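Local coordinates for protein mevalonate kinase (Staphylococcus aureus, PDB 2X7I) that probably catalyses the ATP-dependent phosphorylation of mevalonate to 5-phosphomevalonate, an early step of the mevalonate route to isoprenoids, at residues T124-E127 with L128-A132; M254-G257 with K258-A262. One frame throughout, in Å; residues are numbered along the deposited sequence.

Contact 1 (T124-E127 with L128-A132); sequences TKEE and LIEKA
L128 and T124 open the first turn of helix 125-140, where the N-H of L128 bonds to the carbonyl of T124 (N to O 3.0 Å). Three more i to i+4 bonds follow. I129 N reaches K125 O at 2.8 Å, E130 N reaches E126 O, and K131 N reaches E127 O. Each of the four carbonyls thus has a backbone donor. T124 is the N-cap, but its side chain makes no capping bond. The side chains of E126 and E130 meet on the outer face. E126 OE1 lies 3.0 Å from E130 OE2, and the carboxylate planes are turned 57° apart. Both atoms are acceptors and share no hydrogen bond; their like charges would probably repel. E130 CG stands anti to its own carbonyl carbon (chi1 -60°), 3.1 Å from E126 O; the chi2 bend then brings the carboxylates together. E127 runs extended, with OE1 6.4 Å from K131 NZ, too far for a salt bridge. Its OE1 is satisfied by a hydrogen bond to Y116 OH. This bond ties the turn to helix 103-119, where L128 packs on V112 and R113. On another flank I129 rests on T148, Q149 and V152 of helix 145-153.

Contact 2 (M254-G257 with K258-A262); sequences MKIG and KENGA
K258 N and E259 N make regular helical bonds to M254 O and K255 O, both 2.9 Å, before the backbone of helix 248-259 unwinds through N260 and G261. The end is closed by two bonds: A262 N to G257 O at 3.0 Å, and G261 N to K258 O at 2.8 Å. G261 has a positive phi of 108°, which turns the chain out of the helix. N260 N has weak bonds to the carbonyls of both I256 and G257. The side chain of N260 adds a stronger one. Its ND2 donates to I256 O at 2.7 Å, in the carbonyl plane, although the acceptor lies 24° out of the amide plane. N260 CG stands beside its own backbone N (chi1 -71°), which folds the amide back over the last turn. M254 and K258 run side by side in the same direction, and M254 SD comes 3.9 Å from K258 NZ. K255 and E259 approach more loosely. K255 CE is 3.7 Å from E259 OE1, while K255 NZ stays 4.5 Å away, beyond a salt bridge. A262 turns its CB inward, 3.2 Å from G257 O. Around the turn, M254 packs on M276 and L278 of strand 276-280, and I256 and N260 meet A292 of helix 283-295. The pattern is a Schellman motif with G261 as the C-prime residue. Here it ends helix 248-259 and leads the chain into strand 264-267 of the four-stranded antiparallel sheet.

How the contacts relate
The two contacts mark opposite ends of helices. Contact 1 is the start of helix 125-140, and contact 2 is the finish of helix 248-259. They share no element. Their centres lie 40 Å apart, on opposite sides of the chain's centre, one in the N-terminal and the other in the C-terminal GHMP kinase region. Contact 1 is mainly a surface contact, with L128 as its one buried touching residue. Contact 2 is partly buried, with M254, G257 and A262 shielded. The polar chemistry differs too. In contact 1 the bonds across the segments are all backbone to backbone, and two acidic groups crowd together. In contact 2 an amide side chain joins the backbone bonds, and opposite charges sit loosely near each other.

Contact 1 (T124-E127 with L128-A132)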
loop_
_atom_site.group_PDB
_atom_site.type_symbol
_atom_site.label_atom_id
_atom_site.label_comp_id
_atom_site.label_asym_id
_atom_site.label_seq_id
_atom_site.Cartn_x
_atom_site.Cartn_y
_atom_site.Cartn_z
ATOM N N THR A 124 4.771 -1.978 -21.903
ATOM C CA THR A 124 3.884 -0.818 -21.837
ATOM C C THR A 124 3.143 -0.798 -20.508
ATOM O O THR A 124 3.023 -1.832 -19.845
ATOM C CB THR A 124 2.857 -0.861 -22.994
ATOM O OG1 THR A 124 3.548 -0.668 -24.242
ATOM C CG2 THR A 124 1.779 0.224 -22.839
ATOM N N LYS A 125 2.650 0.378 -20.120
ATOM C CA LYS A 125 1.810 0.507 -18.932
ATOM C C LYS A 125 0.589 -0.404 -18.956
ATOM O O LYS A 125 0.408 -1.212 -18.048
ATOM C CB LYS A 125 1.374 1.957 -18.705
ATOM C CG LYS A 125 2.259 2.692 -17.697
ATOM C CD LYS A 125 2.150 4.209 -17.831
ATOM C CE LYS A 125 2.858 4.916 -16.681
ATOM N NZ LYS A 125 4.300 4.545 -16.573
ATOM N N GLU A 126 -0.245 -0.292 -19.984
ATOM C CA GLU A 126 -1.464 -1.108 -20.042
ATOM C C GLU A 126 -1.167 -2.610 -20.039
ATOM O O GLU A 126 -1.940 -3.379 -19.498
ATOM C CB GLU A 126 -2.357 -0.738 -21.230
ATOM C CG GLU A 126 -3.728 -0.175 -20.815
ATOM C CD GLU A 126 -4.607 -1.193 -20.074
ATOM O OE1 GLU A 126 -4.595 -2.395 -20.423
ATOM O OE2 GLU A 126 -5.320 -0.782 -19.141
ATOM N N GLU A 127 -0.043 -3.010 -20.622
ATOM C CA GLU A 127 0.385 -4.403 -20.600
ATOM C C GLU A 127 0.730 -4.847 -19.168
ATOM O O GLU A 127 0.326 -5.921 -18.718
ATOM C CB GLU A 127 1.587 -4.591 -21.532
ATOM C CG GLU A 127 1.835 -6.019 -21.957
ATOM C CD GLU A 127 2.773 -6.144 -23.163
ATOM O OE1 GLU A 127 3.131 -7.311 -23.495
ATOM O OE2 GLU A 127 3.151 -5.094 -23.765
ATOM N N LEU A 128 1.471 -4.000 -18.463
ATOM C CA LEU A 128 1.798 -4.224 -17.066
ATOM C C LEU A 128 0.539 -4.328 -16.220
ATOM O O LEU A 128 0.442 -5.198 -15.363
ATOM C CB LEU A 128 2.689 -3.080 -16.545
ATOM C CG LEU A 128 3.120 -3.107 -15.081
ATOM C CD1 LEU A 128 3.592 -4.517 -14.674
ATOM C CD2 LEU A 128 4.210 -2.026 -14.807
ATOM N N ILE A 129 -0.412 -3.425 -16.464
ATOM C CA ILE A 129 -1.690 -3.405 -15.761
ATOM C C ILE A 129 -2.404 -4.746 -15.901
ATOM O O ILE A 129 -2.808 -5.340 -14.902
ATOM C CB ILE A 129 -2.643 -2.296 -16.308
ATOM C CG1 ILE A 129 -2.111 -0.892 -15.978
ATOM C CG2 ILE A 129 -4.044 -2.465 -15.731
ATOM C CD1 ILE A 129 -2.058 -0.601 -14.503
ATOM N N GLU A 130 -2.541 -5.209 -17.142
ATOM C CA GLU A 130 -3.185 -6.482 -17.429
ATOM C C GLU A 130 -2.453 -7.661 -16.777
ATOM O O GLU A 130 -3.076 -8.488 -16.123
ATOM C CB GLU A 130 -3.263 -6.722 -18.939
ATOM C CG GLU A 130 -4.055 -5.657 -19.715
ATOM C CD GLU A 130 -5.541 -5.774 -19.530
ATOM O OE1 GLU A 130 -5.998 -6.790 -18.978
ATOM O OE2 GLU A 130 -6.254 -4.853 -19.952
ATOM N N LYS A 131 -1.140 -7.732 -16.957
ATOM C CA LYS A 131 -0.357 -8.852 -16.444
ATOM C C LYS A 131 -0.269 -8.847 -14.916
ATOM O O LYS A 131 -0.288 -9.898 -14.293
ATOM C CB LYS A 131 1.048 -8.849 -17.046
ATOM C CG LYS A 131 1.119 -9.296 -18.497
ATOM C CD LYS A 131 1.251 -10.816 -18.619
ATOM C CE LYS A 131 1.828 -11.223 -19.982
ATOM N NZ LYS A 131 1.571 -12.663 -20.326
ATOM N N ALA A 132 -0.169 -7.664 -14.320
ATOM C CA ALA A 132 -0.129 -7.558 -12.865
ATOM C C ALA A 132 -1.477 -7.965 -12.263
ATOM O O ALA A 132 -1.515 -8.682 -11.266
ATOM C CB ALA A 132 0.259 -6.147 -12.425
#

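Contact 2 (M254-G257 with K258-A262)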
loop_
_atom_site.group_PDB
_atom_site.type_symbol
_atom_site.label_atom_id
_atom_site.label_comp_id
_atom_site.label_asym_id
_atom_site.label_seq_id
_atom_site.Cartn_x
_atom_site.Cartn_y
_atom_site.Cartn_z
ATOM N N MET A 254 -2.599 7.215 18.741
ATOM C CA MET A 254 -2.831 8.462 18.022
ATOM C C MET A 254 -2.632 9.673 18.949
ATOM O O MET A 254 -2.066 10.684 18.545
ATOM C CB MET A 254 -4.229 8.482 17.407
ATOM C CG MET A 254 -4.406 9.558 16.351
ATOM S SD MET A 254 -6.089 9.650 15.733
ATOM C CE MET A 254 -6.125 8.188 14.689
ATOM N N LYS A 255 -3.092 9.553 20.191
ATOM C CA LYS A 255 -2.883 10.580 21.208
ATOM C C LYS A 255 -1.396 10.899 21.374
ATOM O O LYS A 255 -1.017 12.063 21.475
ATOM C CB LYS A 255 -3.470 10.112 22.543
ATOM C CG LYS A 255 -3.323 11.085 23.714
ATOM C CD LYS A 255 -3.350 10.325 25.042
ATOM C CE LYS A 255 -3.450 11.256 26.240
ATOM N NZ LYS A 255 -4.745 11.992 26.252
ATOM N N ILE A 256 -0.562 9.861 21.398
ATOM C CA ILE A 256 0.894 10.027 21.492
ATOM C C ILE A 256 1.489 10.688 20.240
ATOM O O ILE A 256 2.398 11.511 20.345
ATOM C CB ILE A 256 1.597 8.673 21.783
ATOM C CG1 ILE A 256 1.411 8.300 23.256
ATOM C CG2 ILE A 256 3.085 8.737 21.449
ATOM C CD1 ILE A 256 1.943 6.943 23.621
ATOM N N GLY A 257 0.974 10.332 19.065
ATOM C CA GLY A 257 1.395 10.970 17.816
ATOM C C GLY A 257 1.079 12.462 17.775
ATOM O O GLY A 257 1.892 13.260 17.313
ATOM N N LYS A 258 -0.100 12.834 18.261
ATOM C CA LYS A 258 -0.527 14.236 18.281
ATOM C C LYS A 258 0.215 15.050 19.344
ATOM O O LYS A 258 0.690 16.151 19.061
ATOM C CB LYS A 258 -2.038 14.338 18.497
ATOM C CG LYS A 258 -2.835 13.867 17.304
ATOM C CD LYS A 258 -4.325 14.098 17.488
ATOM C CE LYS A 258 -5.107 13.551 16.318
ATOM N NZ LYS A 258 -6.550 13.409 16.632
ATOM N N GLU A 259 0.315 14.502 20.559
ATOM C CA GLU A 259 1.143 15.097 21.620
ATOM C C GLU A 259 2.540 15.449 21.116
ATOM O O GLU A 259 3.175 16.362 21.638
ATOM C CB GLU A 259 1.277 14.146 22.816
ATOM C CG GLU A 259 0.098 14.153 23.791
ATOM C CD GLU A 259 0.316 13.235 24.993
ATOM O OE1 GLU A 259 -0.427 13.378 25.991
ATOM O OE2 GLU A 259 1.228 12.374 24.952
ATOM N N ASN A 260 3.010 14.712 20.109
ATOM C CA ASN A 260 4.336 14.917 19.526
ATOM C C ASN A 260 4.334 15.607 18.143
ATOM O O ASN A 260 5.297 15.495 17.379
ATOM C CB ASN A 260 5.077 13.578 19.485
ATOM C CG ASN A 260 5.491 13.099 20.874
ATOM O OD1 ASN A 260 6.659 13.190 21.241
ATOM N ND2 ASN A 260 4.533 12.614 21.654
ATOM N N GLY A 261 3.257 16.335 17.839
ATOM C CA GLY A 261 3.235 17.233 16.682
ATOM C C GLY A 261 2.398 16.837 15.472
ATOM O O GLY A 261 2.355 17.590 14.501
ATOM N N ALA A 262 1.746 15.675 15.511
ATOM C CA ALA A 262 0.836 15.277 14.436
ATOM C C ALA A 262 -0.399 16.174 14.481
ATOM O O ALA A 262 -1.051 16.259 15.514
ATOM C CB ALA A 262 0.429 13.807 14.571
#